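Local coordinates for D-3-phosphoglycerate dehydrogenase (Sulfolobus tokodaii, PDB 2EKL), which probably catalyses the NAD-dependent oxidation of D-3-phosphoglycerate, as a member of the D-isomer specific 2-hydroxyacid dehydrogenase family, at residues Pro33-Glu38 with Arg53-Val58; Ile72-Ala75 with Asp80-Asp83; Ser104-Thr109 with Gly154-Ile159; Ile284-Gln287 with Ala291-Arg294. One frame throughout, in Å; residues are numbered along the deposited sequence.

Contact 1 (Pro33-Glu38 with Arg53-Val58); sequences PEISKE and RSRTKV
R55 extends its guanidinium group across to the backbone of P33-I35, and most of the contact is this one side chain laid against main-chain atoms. The carbonyl oxygen of I35 sits at the edge of the guanidinium, practically in its plane. R55 NH2 donates to I35 O over 3.0 Å in a fairly straight bond (N-H...O 163°), while R55 NH1 adds a weak, more bent bond to the same oxygen. E34 lies differently, its CA over one face of the guanidinium, 3.5 Å from R55 NH2. With CG anti to the backbone N (chi1 -170°), the R55 chain runs out extended and then bends at chi3, which turns the flat group edge-on to I35 O. The side chains of I35 and R55 meet at about a right angle, and I35 CG2 comes 3.9 Å from R55 NH2.

I35 O has one more partner. A water donates to it and also hydrogen-bonds T56 OG1, at 3.0 Å, a second, water-mediated link beside the arginine. The charge of R55 is met chiefly by D12, which forms a salt bridge with NE, and T11 O takes a further bond from NH2; together these fix the rotation of the guanidinium.

The contact thus joins loops at the C-terminal ends of strands 28-31 and 49-52 in a parallel alpha/beta sheet, away from the NAD site, with the T11-D12 loop following strand 7-10 between them. S36, the N-cap of helix 37-43, bonds E39 N through OG, and I35 packs against L40 and I43 of that helix.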
loop_
_atom_site.group_PDB
_atom_site.type_symbol
_atom_site.label_atom_id
_atom_site.label_comp_id
_atom_site.label_asym_id
_atom_site.label_seq_id
_atom_site.Cartn_x
_atom_site.Cartn_y
_atom_site.Cartn_z
ATOM N N PRO A 33 7.193 17.883 -31.720
ATOM C CA PRO A 33 6.708 17.786 -30.341
ATOM C C PRO A 33 6.164 19.052 -29.683
ATOM O O PRO A 33 5.529 18.973 -28.638
ATOM C CB PRO A 33 7.910 17.207 -29.596
ATOM C CG PRO A 33 9.063 17.779 -30.342
ATOM C CD PRO A 33 8.637 17.587 -31.780
ATOM N N GLU A 34 6.408 20.213 -30.279
ATOM C CA GLU A 34 5.896 21.455 -29.708
ATOM C C GLU A 34 5.179 22.334 -30.728
ATOM O O GLU A 34 5.072 23.549 -30.551
ATOM C CB GLU A 34 7.022 22.238 -29.015
ATOM C CG GLU A 34 8.332 22.314 -29.778
ATOM C CD GLU A 34 9.454 22.903 -28.935
ATOM O OE1 GLU A 34 9.636 22.446 -27.786
ATOM O OE2 GLU A 34 10.158 23.814 -29.420
ATOM N N ILE A 35 4.671 21.705 -31.786
ATOM C CA ILE A 35 3.944 22.420 -32.832
ATOM C C ILE A 35 2.740 23.134 -32.219
ATOM O O ILE A 35 2.005 22.557 -31.415
ATOM C CB ILE A 35 3.448 21.449 -33.938
ATOM C CG1 ILE A 35 2.753 22.236 -35.054
ATOM C CG2 ILE A 35 2.492 20.420 -33.348
ATOM C CD1 ILE A 35 2.270 21.368 -36.212
ATOM N N SER A 36 2.544 24.392 -32.598
ATOM C CA SER A 36 1.429 25.176 -32.076
ATOM C C SER A 36 0.104 24.732 -32.683
ATOM O O SER A 36 0.068 24.087 -33.733
ATOM C CB SER A 36 1.642 26.662 -32.371
ATOM O OG SER A 36 1.560 26.911 -33.762
ATOM N N LYS A 37 -0.986 25.081 -32.013
ATOM C CA LYS A 37 -2.365 24.840 -32.445
ATOM C C LYS A 37 -2.591 25.324 -33.862
ATOM O O LYS A 37 -3.197 24.662 -34.694
ATOM C CB LYS A 37 -3.325 25.557 -31.498
ATOM C CG LYS A 37 -2.792 26.892 -31.007
ATOM C CD LYS A 37 -3.286 28.053 -31.859
ATOM C CE LYS A 37 -2.171 29.063 -32.128
ATOM N NZ LYS A 37 -0.874 28.422 -31.936
ATOM N N GLU A 38 -2.125 26.548 -34.079
ATOM C CA GLU A 38 -2.336 27.216 -35.355
ATOM C C GLU A 38 -1.550 26.546 -36.477
ATOM O O GLU A 38 -2.096 26.276 -37.546
ATOM C CB GLU A 38 -1.956 28.696 -35.241
ATOM C CG GLU A 38 -2.036 29.470 -36.550
ATOM C CD GLU A 38 -2.075 30.975 -36.339
ATOM O OE1 GLU A 38 -1.562 31.448 -35.305
ATOM O OE2 GLU A 38 -2.612 31.687 -37.214
ATOM N N ARG A 53 -0.178 12.793 -27.962
ATOM C CA ARG A 53 -0.258 12.164 -26.696
ATOM C C ARG A 53 -1.422 12.792 -25.997
ATOM O O ARG A 53 -2.575 12.403 -26.140
ATOM C CB ARG A 53 1.040 12.444 -25.903
ATOM C CG ARG A 53 1.748 11.149 -25.493
ATOM C CD ARG A 53 2.527 11.260 -24.154
ATOM N NE ARG A 53 3.106 12.603 -23.951
ATOM C CZ ARG A 53 3.772 12.857 -22.814
ATOM N NH1 ARG A 53 3.800 11.979 -21.812
ATOM N NH2 ARG A 53 4.553 13.925 -22.777
ATOM N N SER A 54 -1.102 13.882 -25.280
ATOM C CA SER A 54 -2.167 14.549 -24.557
ATOM C C SER A 54 -2.369 16.283 -24.677
ATOM O O SER A 54 -3.428 16.894 -24.814
ATOM C CB SER A 54 -2.219 14.608 -22.832
ATOM O OG SER A 54 -3.252 15.290 -22.142
ATOM N N ARG A 55 -1.178 16.862 -24.808
ATOM C CA ARG A 55 -1.039 18.284 -25.112
ATOM C C ARG A 55 -1.837 18.697 -26.348
ATOM O O ARG A 55 -2.503 19.731 -26.348
ATOM C CB ARG A 55 0.437 18.631 -25.324
ATOM C CG ARG A 55 0.726 20.122 -25.418
ATOM C CD ARG A 55 2.181 20.368 -25.791
ATOM N NE ARG A 55 2.463 19.985 -27.172
ATOM C CZ ARG A 55 2.260 20.772 -28.226
ATOM N NH1 ARG A 55 1.775 21.995 -28.059
ATOM N NH2 ARG A 55 2.538 20.335 -29.447
ATOM N N THR A 56 -1.764 17.882 -27.396
ATOM C CA THR A 56 -2.463 18.164 -28.646
ATOM C C THR A 56 -3.902 17.660 -28.640
ATOM O O THR A 56 -4.168 16.515 -28.283
ATOM C CB THR A 56 -1.727 17.524 -29.840
ATOM O OG1 THR A 56 -0.403 18.066 -29.926
ATOM C CG2 THR A 56 -2.476 17.799 -31.143
ATOM N N LYS A 57 -4.827 18.523 -29.048
ATOM C CA LYS A 57 -6.238 18.164 -29.095
ATOM C C LYS A 57 -6.695 17.931 -30.530
ATOM O O LYS A 57 -6.677 18.847 -31.354
ATOM C CB LYS A 57 -7.085 19.268 -28.455
ATOM C CG LYS A 57 -6.795 19.491 -26.976
ATOM C CD LYS A 57 -6.993 18.210 -26.172
ATOM C CE LYS A 57 -6.807 18.450 -24.680
ATOM N NZ LYS A 57 -5.452 18.971 -24.357
ATOM N N VAL A 58 -7.100 16.700 -30.824
ATOM C CA VAL A 58 -7.564 16.346 -32.158
ATOM C C VAL A 58 -9.067 16.579 -32.228
ATOM O O VAL A 58 -9.862 15.639 -32.211
ATOM C CB VAL A 58 -7.245 14.869 -32.485
ATOM C CG1 VAL A 58 -7.638 14.549 -33.920
ATOM C CG2 VAL A 58 -5.760 14.606 -32.274
HETATM O O HOH W 1 -0.537 20.923 -30.970
#

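Contact 2 (Ile72-Ala75 with Asp80-Asp83)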
loop_
_atom_site.group_PDB
_atom_site.type_symbol
_atom_site.label_atom_id
_atom_site.label_comp_id
_atom_site.label_asym_id
_atom_site.label_seq_id
_atom_site.Cartn_x
_atom_site.Cartn_y
_atom_site.Cartn_z
ATOM N N ILE A 72 -5.373 7.834 -36.643
ATOM C CA ILE A 72 -5.098 8.751 -35.547
ATOM C C ILE A 72 -4.572 7.858 -34.430
ATOM O O ILE A 72 -5.248 6.916 -34.018
ATOM C CB ILE A 72 -6.374 9.464 -35.050
ATOM C CG1 ILE A 72 -6.869 10.457 -36.100
ATOM C CG2 ILE A 72 -6.090 10.179 -33.738
ATOM C CD1 ILE A 72 -8.190 11.124 -35.735
ATOM N N ALA A 73 -3.364 8.139 -33.959
ATOM C CA ALA A 73 -2.773 7.338 -32.895
ATOM C C ALA A 73 -2.603 8.148 -31.624
ATOM O O ALA A 73 -1.999 9.219 -31.633
ATOM C CB ALA A 73 -1.421 6.783 -33.341
ATOM N N ARG A 74 -3.148 7.627 -30.530
ATOM C CA ARG A 74 -3.049 8.274 -29.230
ATOM C C ARG A 74 -2.122 7.421 -28.372
ATOM O O ARG A 74 -2.468 6.300 -28.007
ATOM C CB ARG A 74 -4.429 8.362 -28.573
ATOM C CG ARG A 74 -4.406 8.736 -27.095
ATOM C CD ARG A 74 -3.917 10.150 -26.880
ATOM N NE ARG A 74 -3.712 10.454 -25.465
ATOM C CZ ARG A 74 -4.679 10.532 -24.557
ATOM N NH1 ARG A 74 -5.942 10.328 -24.903
ATOM N NH2 ARG A 74 -4.380 10.820 -23.298
ATOM N N ALA A 75 -0.940 7.943 -28.069
ATOM C CA ALA A 75 0.012 7.204 -27.250
ATOM C C ALA A 75 -0.396 7.377 -25.791
ATOM O O ALA A 75 0.256 8.093 -25.031
ATOM C CB ALA A 75 1.428 7.732 -27.477
ATOM N N ASP A 80 -9.657 10.887 -24.471
ATOM C CA ASP A 80 -10.383 12.101 -24.112
ATOM C C ASP A 80 -10.002 13.346 -24.914
ATOM O O ASP A 80 -10.736 14.333 -24.908
ATOM C CB ASP A 80 -10.215 12.394 -22.619
ATOM C CG ASP A 80 -10.753 11.280 -21.742
ATOM O OD1 ASP A 80 -11.891 10.825 -21.984
ATOM O OD2 ASP A 80 -10.042 10.864 -20.803
ATOM N N ASN A 81 -8.865 13.308 -25.600
ATOM C CA ASN A 81 -8.432 14.463 -26.380
ATOM C C ASN A 81 -8.696 14.275 -27.869
ATOM O O ASN A 81 -8.249 15.073 -28.692
ATOM C CB ASN A 81 -6.943 14.736 -26.137
ATOM C CG ASN A 81 -6.045 13.650 -26.699
ATOM O OD1 ASN A 81 -6.337 12.461 -26.578
ATOM N ND2 ASN A 81 -4.935 14.058 -27.306
ATOM N N ILE A 82 -9.430 13.220 -28.205
ATOM C CA ILE A 82 -9.764 12.918 -29.603
ATOM C C ILE A 82 -11.260 12.931 -29.824
ATOM O O ILE A 82 -12.024 12.424 -29.013
ATOM C CB ILE A 82 -9.274 11.529 -29.983
ATOM C CG1 ILE A 82 -7.765 11.431 -29.802
ATOM C CG2 ILE A 82 -9.594 11.284 -31.470
ATOM C CD1 ILE A 82 -7.013 12.328 -30.787
ATOM N N ASP A 83 -11.685 13.512 -30.942
ATOM C CA ASP A 83 -13.102 13.544 -31.276
ATOM C C ASP A 83 -13.389 12.236 -32.004
ATOM O O ASP A 83 -13.422 12.186 -33.236
ATOM C CB ASP A 83 -13.419 14.729 -32.187
ATOM C CG ASP A 83 -14.912 14.953 -32.345
ATOM O OD1 ASP A 83 -15.624 13.982 -32.678
ATOM O OD2 ASP A 83 -15.374 16.098 -32.136
#
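I72 and I82 form the close-packed, apolar end of this contact, with I72 CG2 3.8 Å from I82 CD1 and the side chains sliding past each other in opposite directions. I82 holds CG1 beside its backbone N (chi1 -59°) and bends again at chi2, which brings CD1 round to the methyl branch of I72. I50 and V52 of strand 49-52 and V58 of the following loop fill in around the pair, burying this half.

Beyond the isoleucines, R74 and N81 meet in a tight but polar way. N81 OD1 stands over one face of the R74 guanidinium, 2.7 Å from NH1. The oxygen lies above the guanidinium, and the angle is too poor for a hydrogen bond. The amide and guanidinium planes are 75° apart, and N81 CG is 3.6 Å above the arginine plane, toward the rim. N81 ND2, in turn, donates to T56 O in the neighbouring loop.

Toward solvent the fit slackens. The backbone N of D80 lies at the guanidinium edge at a loose 3.8 Å from R74 NH1, and D80 OD2 is 5.8 Å from that atom. D80 instead pairs with R233 through OD1.

The chemistry thus passes from hydrocarbon, where strand 71-74 of the five-stranded parallel sheet is packed by the loop leading from it into helix 84-89, to charged groups, the D80 side chain about 6 Å from NAD at nearest atoms. The partly negative amide oxygen probably attracts the arginine electrostatically without a directed bond, and D80 contributes at most a long-range pull.

Contact 3 (Ser104-Thr109 with Gly154-Ile159); sequences SAVELT and GTKVGI
V106, T109, K156 and V157 carry the apolar packing between the two helices, whose axes approach to 9.2 Å at a crossing angle of -46°. V106 buries the most surface: its CG2 lies 3.6 Å from K156 CB, and its CG1 meets V157 CG2 at 4.0 Å as the two valines slide past each other. T109 turns its methyl to the same place, CG2 lying 3.9 Å from V157 CG2, with the two side chains crossing at about a right angle. K156 contributes its CB here, while its extended chain leads away to a salt bridge between NZ and D103.

The polar contacts run along the helices. T109 places OG1 beside its own backbone N (chi1 -60°) and donates to A105 O over 2.8 Å; T109 N bonds the same carbonyl from the opposite face. T231, an NAD-binding residue, also hydrogen-bonds this hydroxyl. Valine in place of T109 could keep the methyl packing but would probably leave the T231 hydroxyl without this mate and A105 O with one donor fewer.

On helix 102-118, E107 turns to the second subunit, where L140 N and A141 N bond its carboxylate. Helix 152-163 carries G154, consistent with the last glycine of a GxGxxG motif, and R152 N and I153 N at its start hydrogen-bond NAD. The pairing therefore packs an interface helix onto the dinucleotide-binding helix of a Rossmann-type domain.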
loop_
_atom_site.group_PDB
_atom_site.type_symbol
_atom_site.label_atom_id
_atom_site.label_comp_id
_atom_site.label_asym_id
_atom_site.label_seq_id
_atom_site.Cartn_x
_atom_site.Cartn_y
_atom_site.Cartn_z
ATOM N N SER A 104 -0.517 -1.512 -12.870
ATOM C CA SER A 104 0.031 -0.367 -12.152
ATOM C C SER A 104 -1.083 0.381 -11.419
ATOM O O SER A 104 -0.891 0.852 -10.297
ATOM C CB SER A 104 0.765 0.564 -13.118
ATOM O OG SER A 104 1.999 -0.022 -13.508
ATOM N N ALA A 105 -2.253 0.474 -12.043
ATOM C CA ALA A 105 -3.385 1.159 -11.417
ATOM C C ALA A 105 -3.910 0.320 -10.251
ATOM O O ALA A 105 -4.285 0.856 -9.205
ATOM C CB ALA A 105 -4.497 1.404 -12.451
ATOM N N VAL A 106 -3.932 -0.999 -10.437
ATOM C CA VAL A 106 -4.385 -1.921 -9.397
ATOM C C VAL A 106 -3.507 -1.792 -8.154
ATOM O O VAL A 106 -3.996 -1.714 -7.023
ATOM C CB VAL A 106 -4.306 -3.395 -9.881
ATOM C CG1 VAL A 106 -4.476 -4.342 -8.704
ATOM C CG2 VAL A 106 -5.376 -3.663 -10.939
ATOM N N GLU A 107 -2.199 -1.780 -8.374
ATOM C CA GLU A 107 -1.255 -1.683 -7.278
ATOM C C GLU A 107 -1.382 -0.364 -6.526
ATOM O O GLU A 107 -1.355 -0.345 -5.295
ATOM C CB GLU A 107 0.168 -1.896 -7.810
ATOM C CG GLU A 107 0.433 -3.364 -8.162
ATOM C CD GLU A 107 1.506 -3.553 -9.221
ATOM O OE1 GLU A 107 2.385 -2.677 -9.360
ATOM O OE2 GLU A 107 1.477 -4.599 -9.905
ATOM N N LEU A 108 -1.537 0.737 -7.254
ATOM C CA LEU A 108 -1.675 2.027 -6.591
ATOM C C LEU A 108 -2.957 2.039 -5.766
ATOM O O LEU A 108 -3.003 2.638 -4.694
ATOM C CB LEU A 108 -1.711 3.173 -7.606
ATOM C CG LEU A 108 -1.768 4.575 -6.983
ATOM C CD1 LEU A 108 -0.485 4.841 -6.204
ATOM C CD2 LEU A 108 -1.952 5.625 -8.074
ATOM N N THR A 109 -3.996 1.371 -6.262
ATOM C CA THR A 109 -5.274 1.316 -5.546
ATOM C C THR A 109 -5.085 0.663 -4.179
ATOM O O THR A 109 -5.533 1.191 -3.158
ATOM C CB THR A 109 -6.337 0.517 -6.335
ATOM O OG1 THR A 109 -6.561 1.141 -7.606
ATOM C CG2 THR A 109 -7.657 0.470 -5.558
ATOM N N GLY A 154 -10.893 -3.259 -11.516
ATOM C CA GLY A 154 -11.746 -3.668 -10.414
ATOM C C GLY A 154 -11.630 -5.145 -10.079
ATOM O O GLY A 154 -11.590 -5.524 -8.909
ATOM N N THR A 155 -11.573 -5.987 -11.103
ATOM C CA THR A 155 -11.465 -7.421 -10.873
ATOM C C THR A 155 -10.191 -7.787 -10.123
ATOM O O THR A 155 -10.229 -8.562 -9.170
ATOM C CB THR A 155 -11.509 -8.208 -12.201
ATOM O OG1 THR A 155 -12.774 -7.987 -12.841
ATOM C CG2 THR A 155 -11.331 -9.703 -11.940
ATOM N N LYS A 156 -9.062 -7.225 -10.544
ATOM C CA LYS A 156 -7.799 -7.534 -9.886
ATOM C C LYS A 156 -7.703 -6.992 -8.463
ATOM O O LYS A 156 -7.100 -7.624 -7.595
ATOM C CB LYS A 156 -6.627 -7.043 -10.741
ATOM C CG LYS A 156 -6.442 -7.881 -12.006
ATOM C CD LYS A 156 -5.225 -7.462 -12.809
ATOM C CE LYS A 156 -4.988 -8.424 -13.965
ATOM N NZ LYS A 156 -3.781 -8.078 -14.768
ATOM N N VAL A 157 -8.293 -5.829 -8.218
ATOM C CA VAL A 157 -8.278 -5.260 -6.875
ATOM C C VAL A 157 -9.056 -6.234 -5.980
ATOM O O VAL A 157 -8.693 -6.472 -4.830
ATOM C CB VAL A 157 -8.944 -3.853 -6.855
ATOM C CG1 VAL A 157 -9.195 -3.405 -5.420
ATOM C CG2 VAL A 157 -8.033 -2.840 -7.560
ATOM N N GLY A 158 -10.119 -6.809 -6.532
ATOM C CA GLY A 158 -10.917 -7.765 -5.782
ATOM C C GLY A 158 -10.135 -9.024 -5.448
ATOM O O GLY A 158 -10.218 -9.544 -4.337
ATOM N N ILE A 159 -9.368 -9.522 -6.412
ATOM C CA ILE A 159 -8.572 -10.726 -6.197
ATOM C C ILE A 159 -7.558 -10.489 -5.081
ATOM O O ILE A 159 -7.358 -11.341 -4.211
ATOM C CB ILE A 159 -7.842 -11.131 -7.500
ATOM C CG1 ILE A 159 -8.877 -11.584 -8.535
ATOM C CG2 ILE A 159 -6.820 -12.231 -7.223
ATOM C CD1 ILE A 159 -8.317 -11.793 -9.920
#

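Contact 4 (Ile284-Gln287 with Ala291-Arg294); sequences IGAQ and AQKR. With NAD (nicotinamide-adenine-dinucleotide), chain B.
Q287 and Q292 bring their amides together obliquely, the planes 39° apart, and Q287 NE2 is 4.0 Å from Q292 CD. Neither amide lies flat on the other. The guanidinium of R294 has A291 CA over one face, 3.8 Å above its plane and offset toward the rim, while its NH2 bonds A100 O and forms a salt bridge with E139 of the second subunit.

The closer fit is round the carbonyl of A286. A291 CB packs 3.6 Å from A286 O, and Q292, bent at chi2 (-52°), curls back so that its CD comes 3.7 Å from the same oxygen. Shortening Q292 to alanine is likely to open a gap beside A286 O and leave the Q287 amide freer to turn.

Ahead of the helix, I284-Q287 forms a type I turn closed by Q287 N bonding I284 O at 2.9 Å. The turn lies against the nicotinamide end of NAD, with G285 CA 3.2 Å from NAD O7N and A286 N 3.3 Å from that oxygen. The absence of a side chain at G285 makes this approach possible, since a CB would run into the carboxamide carbon. D257 holds the turn through I284 N and G285 N and also bonds NAD.

The turn follows strand 278-280 of the nucleotide-binding sheet and leads directly into helix 289-309. I284 and A291 both pack on helix 102-118, at L108 and S104, and R118 of the second subunit bonds I284 O.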
loop_
_atom_site.group_PDB
_atom_site.type_symbol
_atom_site.label_atom_id
_atom_site.label_comp_id
_atom_site.label_asym_id
_atom_site.label_seq_id
_atom_site.Cartn_x
_atom_site.Cartn_y
_atom_site.Cartn_z
ATOM N N ILE A 284 -0.759 9.300 -10.680
ATOM C CA ILE A 284 0.370 8.458 -11.051
ATOM C C ILE A 284 -0.014 6.998 -11.289
ATOM O O ILE A 284 0.857 6.137 -11.377
ATOM C CB ILE A 284 1.462 8.501 -9.957
ATOM C CG1 ILE A 284 0.880 8.039 -8.615
ATOM C CG2 ILE A 284 2.007 9.929 -9.824
ATOM C CD1 ILE A 284 1.901 7.964 -7.490
ATOM N N GLY A 285 -1.312 6.731 -11.399
ATOM C CA GLY A 285 -1.785 5.369 -11.612
ATOM C C GLY A 285 -1.143 4.590 -12.748
ATOM O O GLY A 285 -0.943 3.377 -12.639
ATOM N N ALA A 286 -0.827 5.272 -13.845
ATOM C CA ALA A 286 -0.203 4.620 -14.992
ATOM C C ALA A 286 1.276 4.986 -15.071
ATOM O O ALA A 286 1.959 4.642 -16.037
ATOM C CB ALA A 286 -0.906 5.049 -16.283
ATOM N N GLN A 287 1.774 5.670 -14.048
ATOM C CA GLN A 287 3.162 6.103 -14.050
ATOM C C GLN A 287 4.219 5.144 -13.514
ATOM O O GLN A 287 4.776 5.357 -12.439
ATOM C CB GLN A 287 3.284 7.445 -13.325
ATOM C CG GLN A 287 2.574 8.590 -14.035
ATOM C CD GLN A 287 3.177 8.888 -15.394
ATOM O OE1 GLN A 287 4.376 9.137 -15.510
ATOM N NE2 GLN A 287 2.347 8.867 -16.429
ATOM N N ALA A 291 4.503 0.147 -17.255
ATOM C CA ALA A 291 3.251 0.556 -17.883
ATOM C C ALA A 291 3.488 1.525 -19.035
ATOM O O ALA A 291 2.873 1.405 -20.097
ATOM C CB ALA A 291 2.320 1.192 -16.851
ATOM N N GLN A 292 4.381 2.484 -18.825
ATOM C CA GLN A 292 4.683 3.465 -19.856
ATOM C C GLN A 292 5.321 2.808 -21.078
ATOM O O GLN A 292 5.095 3.246 -22.206
ATOM C CB GLN A 292 5.597 4.557 -19.300
ATOM C CG GLN A 292 4.890 5.550 -18.377
ATOM C CD GLN A 292 3.637 6.143 -19.002
ATOM O OE1 GLN A 292 2.516 5.739 -18.682
ATOM N NE2 GLN A 292 3.822 7.094 -19.907
ATOM N N LYS A 293 6.114 1.762 -20.857
ATOM C CA LYS A 293 6.738 1.057 -21.973
ATOM C C LYS A 293 5.653 0.301 -22.738
ATOM O O LYS A 293 5.670 0.242 -23.971
ATOM C CB LYS A 293 7.798 0.067 -21.482
ATOM C CG LYS A 293 8.415 -0.761 -22.607
ATOM C CD LYS A 293 9.355 -1.835 -22.078
ATOM C CE LYS A 293 9.877 -2.713 -23.207
ATOM N NZ LYS A 293 10.711 -3.836 -22.702
ATOM N N ARG A 294 4.702 -0.280 -22.011
ATOM C CA ARG A 294 3.624 -1.007 -22.671
ATOM C C ARG A 294 2.753 -0.054 -23.486
ATOM O O ARG A 294 2.275 -0.416 -24.564
ATOM C CB ARG A 294 2.763 -1.764 -21.654
ATOM C CG ARG A 294 3.446 -2.992 -21.065
ATOM C CD ARG A 294 2.415 -3.954 -20.505
ATOM N NE ARG A 294 1.664 -3.340 -19.420
ATOM C CZ ARG A 294 2.098 -3.254 -18.167
ATOM N NH1 ARG A 294 3.285 -3.754 -17.835
ATOM N NH2 ARG A 294 1.349 -2.651 -17.253
HETATM P PA NAD B . -12.955 -1.188 -17.707
HETATM O O1A NAD B . -12.269 -2.486 -17.840
HETATM O O2A NAD B . -13.666 -0.667 -18.945
HETATM O O5B NAD B . -13.969 -1.325 -16.474
HETATM C C5B NAD B . -14.808 -0.232 -16.136
HETATM C C4B NAD B . -16.123 -0.945 -15.448
HETATM O O4B NAD B . -16.893 0.011 -14.701
HETATM C C3B NAD B . -16.969 -1.692 -16.534
HETATM O O3B NAD B . -17.196 -3.055 -16.180
HETATM C C2B NAD B . -18.207 -0.795 -16.647
HETATM O O2B NAD B . -19.401 -1.378 -17.113
HETATM C C1B NAD B . -18.219 -0.268 -15.260
HETATM N N9A NAD B . -19.126 0.908 -15.067
HETATM C C8A NAD B . -19.344 2.026 -15.859
HETATM N N7A NAD B . -20.265 2.825 -15.272
HETATM C C5A NAD B . -20.646 2.243 -14.112
HETATM C C6A NAD B . -21.572 2.575 -13.046
HETATM N N6A NAD B . -22.288 3.687 -13.086
HETATM N N1A NAD B . -21.725 1.690 -11.926
HETATM C C2A NAD B . -20.979 0.471 -11.825
HETATM N N3A NAD B . -20.075 0.142 -12.863
HETATM C C4A NAD B . -19.921 1.015 -13.973
HETATM O O3 NAD B . -11.886 -0.055 -17.297
HETATM P PN NAD B . -10.538 -0.169 -16.418
HETATM O O1N NAD B . -10.705 -1.192 -15.374
HETATM O O2N NAD B . -9.461 -0.425 -17.418
HETATM O O5D NAD B . -10.479 1.324 -15.916
HETATM C C5D NAD B . -11.281 1.724 -14.825
HETATM C C4D NAD B . -11.108 3.197 -14.519
HETATM O O4D NAD B . -9.789 3.501 -14.102
HETATM C C3D NAD B . -11.388 4.185 -15.689
HETATM O O3D NAD B . -12.129 5.327 -15.232
HETATM C C2D NAD B . -10.033 4.496 -16.210
HETATM O O2D NAD B . -10.023 5.613 -17.076
HETATM C C1D NAD B . -9.321 4.583 -14.889
HETATM N N1N NAD B . -7.833 4.502 -14.889
HETATM C C2N NAD B . -7.111 5.444 -14.091
HETATM C C3N NAD B . -5.685 5.385 -14.076
HETATM C C7N NAD B . -4.930 6.353 -13.247
HETATM O O7N NAD B . -3.751 6.781 -13.728
HETATM N N7N NAD B . -5.342 6.818 -12.076
HETATM C C4N NAD B . -5.017 4.341 -14.899
HETATM C C5N NAD B . -5.763 3.393 -15.706
HETATM C C6N NAD B . -7.191 3.483 -15.694
#

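Overall arrangement
Contacts 1 and 2 belong to the smaller parallel sheet and touch directly: V58 N probably bonds N81 O at 2.9 Å, so the loops after strands 49-52 and 71-74 are joined. Contact 1 is the more superficial, dominated by one arginine, whereas contact 2 is largely buried and mixes isoleucines with polar groups. Contact 3, about 32 Å from contact 1 between centres, is core packing of helix on helix, almost wholly apolar across its interface. Contact 4 adjoins it through L108 CD2 and G285 CA, 3.6 Å apart. Contact 4 is partly buried and mostly main chain against small or amide side chains beside NAD; both it and contact 3 reach the second subunit.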